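Local coordinates for protein phosphoribosylaminoimidazole-succinocarboxamide synthase (Saccharomyces cerevisiae, PDB 1OBD) that catalyses the ATP-dependent joining of aspartate to the carboxylate of the imidazole ribotide CAIR, forming SAICAR in de novo purine biosynthesis, at residues P116-V121 / D215-F220; E185-R190 / N227-V232. All coordinates share one frame; numbering follows the deposited sequence.

Interaction 1 (P116-V121 / D215-F220); sequences PLEVIV and DTKFEF. With ATP (adenosine-5'-triphosphate), chain B.
Two adjacent antiparallel strands of the mixed sheet that lies beside the ATP site meet here, and V119 and F218 form one of their hydrogen-bonded pairs. The amide of V119 reaches the carbonyl O of F218 at 2.9 Å, nearly in line with that C=O. The return bond is angled otherwise: F218 N lies well above the carbonyl plane of V119, although its N-H points almost straight at the oxygen (170°). V121 and T216 form the second such pair. Between them I120 faces K217, and the CA of I120 comes within 3.2 Å of T216 O in a CA-H...O contact.

The two faces of the sheet differ in chemistry. On one, V119, V121 and T216 pack against A195 and Y199 of helix 185-208, while F218 packs on L231; V119 meets the edge of the F220 ring, its CG2 3.9 Å from CD2, while T216 CG2 lies over a face of the F218 ring, toward its rim. On the other, the aliphatic part of K217 runs against E118, CD to CD at 3.7 Å, and E118 OE1 is bonded to S162. K217 is bent at chi3 (59°) and chi4 (69°), and its NZ ends 4.2 Å from OE2 of E118 in the conformer given, beyond a salt bridge. E219 extends past CG toward the nucleotide, where its OE2 accepts a hydrogen bond from the ribose O2' of ATP at 2.6 Å.

Interaction 2 (E185-R190 / N227-V232); sequences EDLSRR and NEIILV. With ATP (adenosine-5'-triphosphate), chain B.
The backbone carbonyl O of N227 takes a hydrogen bond from R190 NH2 at 2.8 Å, joining the first turns of helix 185-208 to the G1 beta bulge that N227 and E228 form opposite D223, where the sheet's hairpin turns back. The bond is bent, with 139° at the hydrogen, and the donor stands above the carbonyl plane rather than on a lone pair. R190 NH1 also comes close to the N227 side-chain amide, whose plane is turned 69° from the guanidinium.

I229 supplies the apolar half of the contact. In the conformer given, its CD1 touches R190 CB at 3.5 Å and lies 3.7 Å from NE, while CG1 sits over one face of the guanidinium, toward its rim. A bend at chi3 (66°) swings the end of R190 across I229 to the bulge. An alanine in place of R190 would remove the guanidinium, and the N227 carbonyl would probably lose this helix-borne donor while I229 lost the cover over its CG1. Nearly one helical turn earlier, L187 CD1 makes a looser contact with I229 CD1 at 4.4 Å, and L187 also packs on I115 and I222. Farther along the strand V232 borders the adenine, its CB 3.5 Å from ATP N7.

In the fold
Followed from the N terminus, the chain first lays down 116-121, then the helix start at 185-190, then 215-220 and finally 227-232, so the two contacts cross rather than nest. Interaction 1 closes a loop of 93 residues that contains the whole of helix 185-208; interaction 2 closes a shorter one of 36 residues, spanning the rest of helix 185-208 and strand 211-223. Their centres lie 12 Å apart, and they meet where neighbouring strands 211-223 and 228-245 pair: V232 N probably bonds to E219 O, and F220 packs on I229. One contact is buried in the sheet; the other, at the surface, ties the hairpin between strands 211-223 and 228-245 to the start of the helix, and both reach ATP.

Interaction 1 (P116-V121 / D215-F220)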
# COMPACT_ATOMS: atom_id res chain seq x y z
N PRO A 116 11.57 11.75 -2.26
CA PRO A 116 10.87 11.90 -0.98
C PRO A 116 9.55 12.65 -1.09
O PRO A 116 9.38 13.83 -0.77
CB PRO A 116 11.89 12.64 -0.13
CG PRO A 116 12.65 13.46 -1.09
CD PRO A 116 12.71 12.69 -2.38
N LEU A 117 8.57 11.90 -1.56
CA LEU A 117 7.25 12.33 -1.83
C LEU A 117 6.29 11.14 -1.73
O LEU A 117 6.60 10.05 -2.19
CB LEU A 117 7.32 12.88 -3.23
CG LEU A 117 6.20 13.71 -3.68
CD1 LEU A 117 5.98 14.98 -2.84
CD2 LEU A 117 6.37 14.09 -5.14
N GLU A 118 5.11 11.34 -1.12
CA GLU A 118 4.05 10.34 -1.17
C GLU A 118 3.17 10.67 -2.37
O GLU A 118 2.52 11.73 -2.42
CB GLU A 118 3.25 10.28 0.12
CG GLU A 118 4.04 9.73 1.29
CD GLU A 118 3.25 9.73 2.58
OE1 GLU A 118 2.32 10.56 2.70
OE2 GLU A 118 3.53 8.90 3.47
N VAL A 119 3.17 9.80 -3.36
CA VAL A 119 2.51 10.08 -4.63
C VAL A 119 1.14 9.45 -4.65
O VAL A 119 0.95 8.32 -5.05
CB VAL A 119 3.36 9.68 -5.82
CG1 VAL A 119 2.66 10.02 -7.13
CG2 VAL A 119 4.74 10.33 -5.73
N ILE A 120 0.18 10.19 -4.13
CA ILE A 120 -1.20 9.74 -4.07
C ILE A 120 -1.87 10.10 -5.40
O ILE A 120 -1.71 11.22 -5.91
CB ILE A 120 -1.96 10.39 -2.91
CG1 ILE A 120 -1.37 10.00 -1.57
CG2 ILE A 120 -3.43 10.03 -2.97
CD1 ILE A 120 -1.91 10.90 -0.47
N VAL A 121 -2.60 9.16 -5.95
CA VAL A 121 -3.48 9.39 -7.07
C VAL A 121 -4.88 9.07 -6.59
O VAL A 121 -5.14 8.01 -5.99
CB VAL A 121 -3.12 8.51 -8.28
CG1 VAL A 121 -4.10 8.76 -9.41
CG2 VAL A 121 -1.69 8.80 -8.69
N ASP A 215 -8.33 5.32 -4.43
CA ASP A 215 -7.12 6.09 -4.45
C ASP A 215 -6.00 5.15 -4.04
O ASP A 215 -6.26 4.07 -3.51
CB ASP A 215 -7.19 7.33 -3.56
CG ASP A 215 -7.60 7.03 -2.18
OD1 ASP A 215 -8.65 7.56 -1.73
OD2 ASP A 215 -6.90 6.30 -1.47
N THR A 216 -4.78 5.56 -4.29
CA THR A 216 -3.63 4.79 -3.91
C THR A 216 -2.45 5.71 -3.65
O THR A 216 -2.36 6.80 -4.21
CB THR A 216 -3.31 3.74 -4.96
OG1 THR A 216 -2.49 2.72 -4.38
CG2 THR A 216 -2.50 4.28 -6.15
N LYS A 217 -1.51 5.24 -2.83
CA LYS A 217 -0.28 5.92 -2.51
C LYS A 217 0.88 5.12 -3.05
O LYS A 217 1.14 4.00 -2.60
CB LYS A 217 -0.14 6.10 -1.01
CG LYS A 217 1.06 6.89 -0.61
CD LYS A 217 1.06 7.20 0.92
CE LYS A 217 1.04 5.95 1.78
NZ LYS A 217 2.36 5.24 1.67
N PHE A 218 1.58 5.72 -3.98
CA PHE A 218 2.81 5.16 -4.50
C PHE A 218 4.02 5.88 -3.93
O PHE A 218 3.96 7.07 -3.58
CB PHE A 218 2.92 5.37 -6.02
CG PHE A 218 1.88 4.65 -6.88
CD1 PHE A 218 1.79 3.27 -6.90
CD2 PHE A 218 1.03 5.36 -7.71
CE1 PHE A 218 0.83 2.65 -7.73
CE2 PHE A 218 0.11 4.72 -8.53
CZ PHE A 218 0.02 3.39 -8.55
N GLU A 219 5.15 5.17 -3.88
CA GLU A 219 6.42 5.81 -3.73
C GLU A 219 7.32 5.36 -4.87
O GLU A 219 7.24 4.22 -5.36
CB GLU A 219 7.07 5.51 -2.38
CG GLU A 219 6.36 6.14 -1.18
CD GLU A 219 7.07 5.85 0.13
OE1 GLU A 219 6.49 6.18 1.19
OE2 GLU A 219 8.18 5.26 0.10
N PHE A 220 8.19 6.27 -5.27
CA PHE A 220 9.11 6.08 -6.38
C PHE A 220 10.54 6.35 -5.97
O PHE A 220 10.80 7.18 -5.11
CB PHE A 220 8.74 6.99 -7.57
CG PHE A 220 7.40 6.68 -8.15
CD1 PHE A 220 7.26 5.66 -9.05
CD2 PHE A 220 6.30 7.41 -7.79
CE1 PHE A 220 6.05 5.37 -9.60
CE2 PHE A 220 5.07 7.12 -8.32
CZ PHE A 220 4.94 6.10 -9.24
PG ATP B . 4.09 2.89 7.23
O1G ATP B . 3.58 1.62 7.81
O2G ATP B . 4.21 2.81 5.69
O3G ATP B . 3.14 4.02 7.64
PB ATP B . 6.89 3.16 7.14
O1B ATP B . 7.94 3.57 8.10
O2B ATP B . 6.88 3.93 5.83
O3B ATP B . 5.51 3.24 7.91
PA ATP B . 7.24 0.82 5.51
O1A ATP B . 6.80 -0.56 5.74
O2A ATP B . 6.45 1.52 4.41
O3A ATP B . 7.05 1.59 6.88
O5' ATP B . 8.81 0.85 5.27
C5' ATP B . 9.31 1.09 3.97
C4' ATP B . 10.45 2.08 4.07
O4' ATP B . 11.33 1.87 3.00
C3' ATP B . 9.93 3.48 3.91
O3' ATP B . 10.83 4.33 4.62
C2' ATP B . 9.96 3.67 2.39
O2' ATP B . 9.99 4.97 1.89
C1' ATP B . 11.27 2.97 2.09
N9 ATP B . 11.49 2.29 0.80
C8 ATP B . 10.48 1.72 0.07
N7 ATP B . 11.04 1.13 -0.97
C5 ATP B . 12.40 1.32 -0.98
C6 ATP B . 13.48 0.97 -1.80
N6 ATP B . 13.45 0.11 -2.80
N1 ATP B . 14.74 1.39 -1.44
C2 ATP B . 14.96 2.09 -0.30
N3 ATP B . 13.92 2.45 0.51
C4 ATP B . 12.67 2.07 0.17
O HOH W 1 8.08 8.98 -4.31

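Interaction 2 (E185-R190 / N227-V232)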
# COMPACT_ATOMS: atom_id res chain seq x y z
N GLU A 185 10.80 20.43 -10.42
CA GLU A 185 9.65 20.50 -11.29
C GLU A 185 9.61 19.36 -12.28
O GLU A 185 8.56 18.75 -12.49
CB GLU A 185 9.60 21.84 -12.02
CG GLU A 185 8.25 22.14 -12.64
CD GLU A 185 8.31 23.29 -13.61
OE1 GLU A 185 7.50 23.30 -14.55
OE2 GLU A 185 9.18 24.17 -13.42
N ASP A 186 10.74 19.03 -12.91
CA ASP A 186 10.64 18.03 -13.95
C ASP A 186 10.39 16.65 -13.30
O ASP A 186 9.63 15.86 -13.78
CB ASP A 186 11.80 18.06 -14.94
CG ASP A 186 11.50 17.20 -16.13
OD1 ASP A 186 12.21 16.18 -16.33
OD2 ASP A 186 10.54 17.50 -16.87
N LEU A 187 11.03 16.37 -12.20
CA LEU A 187 10.86 15.11 -11.57
C LEU A 187 9.40 14.93 -11.02
O LEU A 187 8.77 13.85 -11.17
CB LEU A 187 11.90 14.98 -10.49
CG LEU A 187 11.93 13.61 -9.90
CD1 LEU A 187 12.12 12.52 -11.02
CD2 LEU A 187 13.07 13.58 -8.88
N SER A 188 8.86 15.96 -10.39
CA SER A 188 7.47 15.93 -9.97
C SER A 188 6.52 15.70 -11.12
O SER A 188 5.56 14.98 -10.97
CB SER A 188 7.07 17.22 -9.22
OG SER A 188 5.98 16.90 -8.40
N ARG A 189 6.78 16.34 -12.25
CA ARG A 189 5.93 16.17 -13.41
C ARG A 189 5.98 14.72 -13.88
O ARG A 189 4.95 14.14 -14.21
CB ARG A 189 6.38 17.15 -14.52
CG ARG A 189 5.69 17.10 -15.86
CD ARG A 189 6.36 18.01 -16.92
NE ARG A 189 6.76 17.29 -18.13
CZ ARG A 189 7.79 16.44 -18.21
NH1 ARG A 189 8.53 16.18 -17.14
NH2 ARG A 189 8.11 15.89 -19.38
N ARG A 190 7.17 14.14 -13.91
CA ARG A 190 7.34 12.79 -14.41
C ARG A 190 6.66 11.79 -13.48
O ARG A 190 5.99 10.86 -13.95
CB ARG A 190 8.81 12.44 -14.56
CG ARG A 190 9.55 13.12 -15.69
CD ARG A 190 11.03 12.96 -15.60
NE ARG A 190 11.46 11.57 -15.78
CZ ARG A 190 12.66 11.11 -15.47
NH1 ARG A 190 13.59 11.89 -14.95
NH2 ARG A 190 12.94 9.86 -15.72
N ASN A 227 18.48 7.43 -15.45
CA ASN A 227 17.38 8.39 -15.40
C ASN A 227 16.01 7.74 -15.50
O ASN A 227 15.11 8.22 -16.19
CB ASN A 227 17.55 9.48 -16.49
CG ASN A 227 16.64 10.69 -16.27
OD1 ASN A 227 16.21 11.36 -17.23
ND2 ASN A 227 16.34 10.98 -15.04
N GLU A 228 15.83 6.63 -14.80
CA GLU A 228 14.58 5.92 -14.81
C GLU A 228 13.92 6.01 -13.45
O GLU A 228 14.55 5.85 -12.42
CB GLU A 228 14.76 4.45 -15.10
CG GLU A 228 15.16 4.08 -16.51
CD GLU A 228 15.41 2.59 -16.61
OE1 GLU A 228 14.62 1.85 -17.25
OE2 GLU A 228 16.41 2.13 -16.02
N ILE A 229 12.65 6.29 -13.46
CA ILE A 229 11.83 6.22 -12.28
C ILE A 229 11.52 4.76 -11.97
O ILE A 229 11.23 3.94 -12.84
CB ILE A 229 10.59 7.10 -12.41
CG1 ILE A 229 11.01 8.57 -12.52
CG2 ILE A 229 9.70 6.93 -11.21
CD1 ILE A 229 9.95 9.43 -13.20
N ILE A 230 11.60 4.42 -10.69
CA ILE A 230 11.42 3.07 -10.19
C ILE A 230 10.27 3.00 -9.23
O ILE A 230 10.19 3.80 -8.29
CB ILE A 230 12.68 2.60 -9.43
CG1 ILE A 230 13.98 3.00 -10.14
CG2 ILE A 230 12.61 1.13 -9.09
CD1 ILE A 230 14.23 2.32 -11.41
N LEU A 231 9.38 2.05 -9.43
CA LEU A 231 8.30 1.83 -8.51
C LEU A 231 8.86 1.04 -7.35
O LEU A 231 9.46 -0.03 -7.51
CB LEU A 231 7.17 1.06 -9.21
CG LEU A 231 5.89 0.80 -8.41
CD1 LEU A 231 5.27 2.08 -7.97
CD2 LEU A 231 5.00 -0.09 -9.20
N VAL A 232 8.68 1.58 -6.15
CA VAL A 232 9.22 1.01 -4.93
C VAL A 232 8.09 0.86 -3.93
O VAL A 232 6.93 0.98 -4.24
CB VAL A 232 10.40 1.82 -4.37
CG1 VAL A 232 11.53 2.01 -5.43
CG2 VAL A 232 9.96 3.21 -3.84
PG ATP B . 4.09 2.89 7.23
O1G ATP B . 3.58 1.62 7.81
O2G ATP B . 4.21 2.81 5.69
O3G ATP B . 3.14 4.02 7.64
PB ATP B . 6.89 3.16 7.14
O1B ATP B . 7.94 3.57 8.10
O2B ATP B . 6.88 3.93 5.83
O3B ATP B . 5.51 3.24 7.91
PA ATP B . 7.24 0.82 5.51
O1A ATP B . 6.80 -0.56 5.74
O2A ATP B . 6.45 1.52 4.41
O3A ATP B . 7.05 1.59 6.88
O5' ATP B . 8.81 0.85 5.27
C5' ATP B . 9.31 1.09 3.97
C4' ATP B . 10.45 2.08 4.07
O4' ATP B . 11.33 1.87 3.00
C3' ATP B . 9.93 3.48 3.91
O3' ATP B . 10.83 4.33 4.62
C2' ATP B . 9.96 3.67 2.39
O2' ATP B . 9.99 4.97 1.89
C1' ATP B . 11.27 2.97 2.09
N9 ATP B . 11.49 2.29 0.80
C8 ATP B . 10.48 1.72 0.07
N7 ATP B . 11.04 1.13 -0.97
C5 ATP B . 12.40 1.32 -0.98
C6 ATP B . 13.48 0.97 -1.80
N6 ATP B . 13.45 0.11 -2.80
N1 ATP B . 14.74 1.39 -1.44
C2 ATP B . 14.96 2.09 -0.30
N3 ATP B . 13.92 2.45 0.51
C4 ATP B . 12.67 2.07 0.17